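Local structure of putative amidohydrolase (Unidentified, 3MKV) at residues V69-R77 / L283-P293. The protein probably acts as a zinc-dependent prolidase of the amidohydrolase superfamily, hydrolysing dipeptides that end in proline. Residues are numbered along the deposited sequence; the frame is centred on the assembly and turned at random.
Sequences VAIEFNLPR and LASEGEKYGLP
F73 plugs into the turn that leaves helix 277-286, an apolar contact between a loop and the end of a helix with the turn that follows it, at the mouth of the TIM-barrel domain characteristic of the amidohydrolase superfamily. The placement follows from sequence and distance: 69-77 comes just after the zinc ligands H65 and H67, and the L283 side chain lies about 9 Å from a zinc ion. The backbones come closest at F73 and L292, whose CA atoms are 5.1 Å apart. Of the 359 Å² buried between the segments, F73 contributes 158 Å².

The ring is held from several directions. G287 CA lies over one face, offset toward the rim and 4.1 Å from F73 CE2. L283 CD2 meets the ring edge in its plane, 3.8 Å from F73 CE2, while Y290 CB approaches F73 CD1 obliquely at 3.6 Å. With chi1 at -77°, F73 CG stands anti to its own carbonyl carbon, directing the ring into this turn; E330, from another loop, also touches F73 and Y290. L292 crosses the phenylalanine side chain at about a right angle, its CD1 3.8 Å from F73 CB.

No direct hydrogen bond joins the segments, but a water links them: it accepts weakly from N74 N and donates to Y290 O at 2.9 Å, with a weaker link to G291 O. Y290 and G291 are the last two residues of the type I turn 288-291. N74 also packs against P293 CG and caps helix 75-78 through its side chain: R77 N donates to N74 OD1 over 3.3 Å, nearly straight at 163° but from 69° above the carbonyl plane.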
# COMPACT_ATOMS: atom_id res chain seq x y z
N VAL A 69 1.14 16.51 -28.95
CA VAL A 69 2.17 15.56 -28.52
C VAL A 69 2.04 14.21 -29.19
O VAL A 69 2.72 13.27 -28.81
CB VAL A 69 2.24 15.38 -26.98
CG1 VAL A 69 2.17 16.73 -26.29
CG2 VAL A 69 1.17 14.42 -26.48
N ALA A 70 1.16 14.12 -30.18
CA ALA A 70 1.07 12.91 -31.00
C ALA A 70 2.20 12.94 -32.00
O ALA A 70 1.98 13.14 -33.19
CB ALA A 70 -0.25 12.83 -31.70
N ILE A 71 3.42 12.73 -31.50
CA ILE A 71 4.64 12.90 -32.28
C ILE A 71 4.93 11.69 -33.16
O ILE A 71 5.84 11.73 -34.00
CB ILE A 71 5.87 13.18 -31.39
CG1 ILE A 71 6.13 12.01 -30.43
CG2 ILE A 71 5.70 14.48 -30.61
CD1 ILE A 71 7.48 12.11 -29.72
N GLU A 72 4.17 10.61 -32.97
CA GLU A 72 4.20 9.49 -33.92
C GLU A 72 2.87 8.74 -34.00
O GLU A 72 1.97 8.99 -33.20
CB GLU A 72 5.37 8.53 -33.67
CG GLU A 72 6.10 8.67 -32.34
CD GLU A 72 7.14 7.57 -32.15
OE1 GLU A 72 8.30 7.89 -31.75
OE2 GLU A 72 6.81 6.39 -32.40
N PHE A 73 2.77 7.84 -34.97
CA PHE A 73 1.56 7.03 -35.19
C PHE A 73 1.25 6.03 -34.06
O PHE A 73 0.09 5.66 -33.86
CB PHE A 73 1.64 6.29 -36.53
CG PHE A 73 1.37 7.16 -37.74
CD1 PHE A 73 2.41 7.73 -38.45
CD2 PHE A 73 0.06 7.39 -38.16
CE1 PHE A 73 2.16 8.53 -39.56
CE2 PHE A 73 -0.20 8.19 -39.28
CZ PHE A 73 0.85 8.75 -39.98
N ASN A 74 2.27 5.58 -33.34
CA ASN A 74 2.07 4.63 -32.25
C ASN A 74 1.96 5.34 -30.89
O ASN A 74 2.97 5.64 -30.23
CB ASN A 74 3.20 3.58 -32.25
CG ASN A 74 3.01 2.52 -31.18
OD1 ASN A 74 2.06 2.57 -30.38
ND2 ASN A 74 3.92 1.55 -31.15
N LEU A 75 0.73 5.59 -30.47
CA LEU A 75 0.45 6.41 -29.31
C LEU A 75 0.83 5.73 -28.00
O LEU A 75 1.40 6.36 -27.11
CB LEU A 75 -1.02 6.83 -29.32
CG LEU A 75 -1.38 7.63 -30.58
CD1 LEU A 75 -2.84 8.06 -30.56
CD2 LEU A 75 -0.48 8.84 -30.73
N PRO A 76 0.52 4.43 -27.87
CA PRO A 76 0.94 3.75 -26.66
C PRO A 76 2.44 3.89 -26.48
O PRO A 76 2.92 4.10 -25.36
CB PRO A 76 0.58 2.28 -26.93
CG PRO A 76 -0.54 2.36 -27.92
CD PRO A 76 -0.19 3.53 -28.80
N ARG A 77 3.19 3.77 -27.57
CA ARG A 77 4.63 3.90 -27.46
C ARG A 77 5.05 5.32 -27.07
O ARG A 77 6.02 5.51 -26.34
CB ARG A 77 5.35 3.48 -28.75
CG ARG A 77 6.85 3.70 -28.63
CD ARG A 77 7.63 3.26 -29.87
NE ARG A 77 9.06 3.47 -29.67
CZ ARG A 77 9.74 4.51 -30.15
NH1 ARG A 77 9.13 5.45 -30.87
NH2 ARG A 77 11.04 4.61 -29.91
N LEU A 283 -4.06 7.79 -42.53
CA LEU A 283 -3.86 6.51 -41.87
C LEU A 283 -3.82 5.39 -42.90
O LEU A 283 -3.03 4.45 -42.78
CB LEU A 283 -4.97 6.25 -40.85
CG LEU A 283 -4.93 7.10 -39.57
CD1 LEU A 283 -6.19 6.92 -38.75
CD2 LEU A 283 -3.69 6.76 -38.74
N ALA A 284 -4.66 5.51 -43.93
CA ALA A 284 -4.70 4.53 -45.00
C ALA A 284 -3.45 4.60 -45.89
O ALA A 284 -2.88 3.58 -46.25
CB ALA A 284 -5.96 4.70 -45.83
N SER A 285 -3.03 5.82 -46.23
CA SER A 285 -1.94 6.05 -47.19
C SER A 285 -0.54 5.70 -46.67
O SER A 285 0.25 5.07 -47.37
CB SER A 285 -1.94 7.50 -47.66
OG SER A 285 -3.23 7.92 -48.08
N GLU A 286 -0.23 6.14 -45.45
CA GLU A 286 1.14 6.08 -44.97
C GLU A 286 1.21 5.63 -43.51
O GLU A 286 2.28 5.69 -42.90
CB GLU A 286 1.81 7.45 -45.12
CG GLU A 286 1.27 8.52 -44.17
CD GLU A 286 1.71 9.92 -44.55
OE1 GLU A 286 1.58 10.28 -45.74
OE2 GLU A 286 2.18 10.67 -43.66
N GLY A 287 0.08 5.19 -42.97
CA GLY A 287 0.01 4.75 -41.58
C GLY A 287 0.97 3.62 -41.22
O GLY A 287 1.69 3.70 -40.22
N GLU A 288 0.98 2.58 -42.05
CA GLU A 288 1.80 1.40 -41.78
C GLU A 288 3.28 1.63 -42.03
O GLU A 288 4.13 1.08 -41.32
CB GLU A 288 1.33 0.23 -42.64
CG GLU A 288 2.14 -1.02 -42.43
CD GLU A 288 1.84 -2.07 -43.47
OE1 GLU A 288 2.45 -3.16 -43.41
OE2 GLU A 288 1.00 -1.79 -44.36
N LYS A 289 3.60 2.44 -43.04
CA LYS A 289 4.98 2.77 -43.37
C LYS A 289 5.70 3.47 -42.22
O LYS A 289 6.89 3.25 -41.99
CB LYS A 289 5.02 3.67 -44.61
CG LYS A 289 6.37 4.33 -44.85
CD LYS A 289 6.46 4.90 -46.26
CE LYS A 289 7.91 5.01 -46.72
NZ LYS A 289 8.03 4.98 -48.20
N TYR A 290 4.98 4.31 -41.49
CA TYR A 290 5.59 5.07 -40.40
C TYR A 290 5.32 4.45 -39.03
O TYR A 290 5.58 5.07 -38.00
CB TYR A 290 5.16 6.53 -40.44
CG TYR A 290 5.76 7.30 -41.60
CD1 TYR A 290 7.13 7.52 -41.68
CD2 TYR A 290 4.96 7.80 -42.62
CE1 TYR A 290 7.69 8.22 -42.74
CE2 TYR A 290 5.51 8.49 -43.69
CZ TYR A 290 6.87 8.70 -43.74
OH TYR A 290 7.41 9.39 -44.79
N GLY A 291 4.79 3.23 -39.03
CA GLY A 291 4.74 2.41 -37.82
C GLY A 291 3.44 2.41 -37.04
O GLY A 291 3.45 2.37 -35.81
N LEU A 292 2.32 2.46 -37.75
CA LEU A 292 1.02 2.33 -37.10
C LEU A 292 0.75 0.84 -36.89
O LEU A 292 0.90 0.05 -37.83
CB LEU A 292 -0.09 2.99 -37.92
CG LEU A 292 -1.50 3.11 -37.31
CD1 LEU A 292 -1.58 4.21 -36.27
CD2 LEU A 292 -2.53 3.34 -38.40
N PRO A 293 0.41 0.45 -35.66
CA PRO A 293 0.09 -0.94 -35.31
C PRO A 293 -0.98 -1.55 -36.22
O PRO A 293 -1.94 -0.86 -36.59
CB PRO A 293 -0.41 -0.83 -33.87
CG PRO A 293 0.28 0.38 -33.33
CD PRO A 293 0.32 1.34 -34.48
O HOH W 1 4.82 5.26 -35.22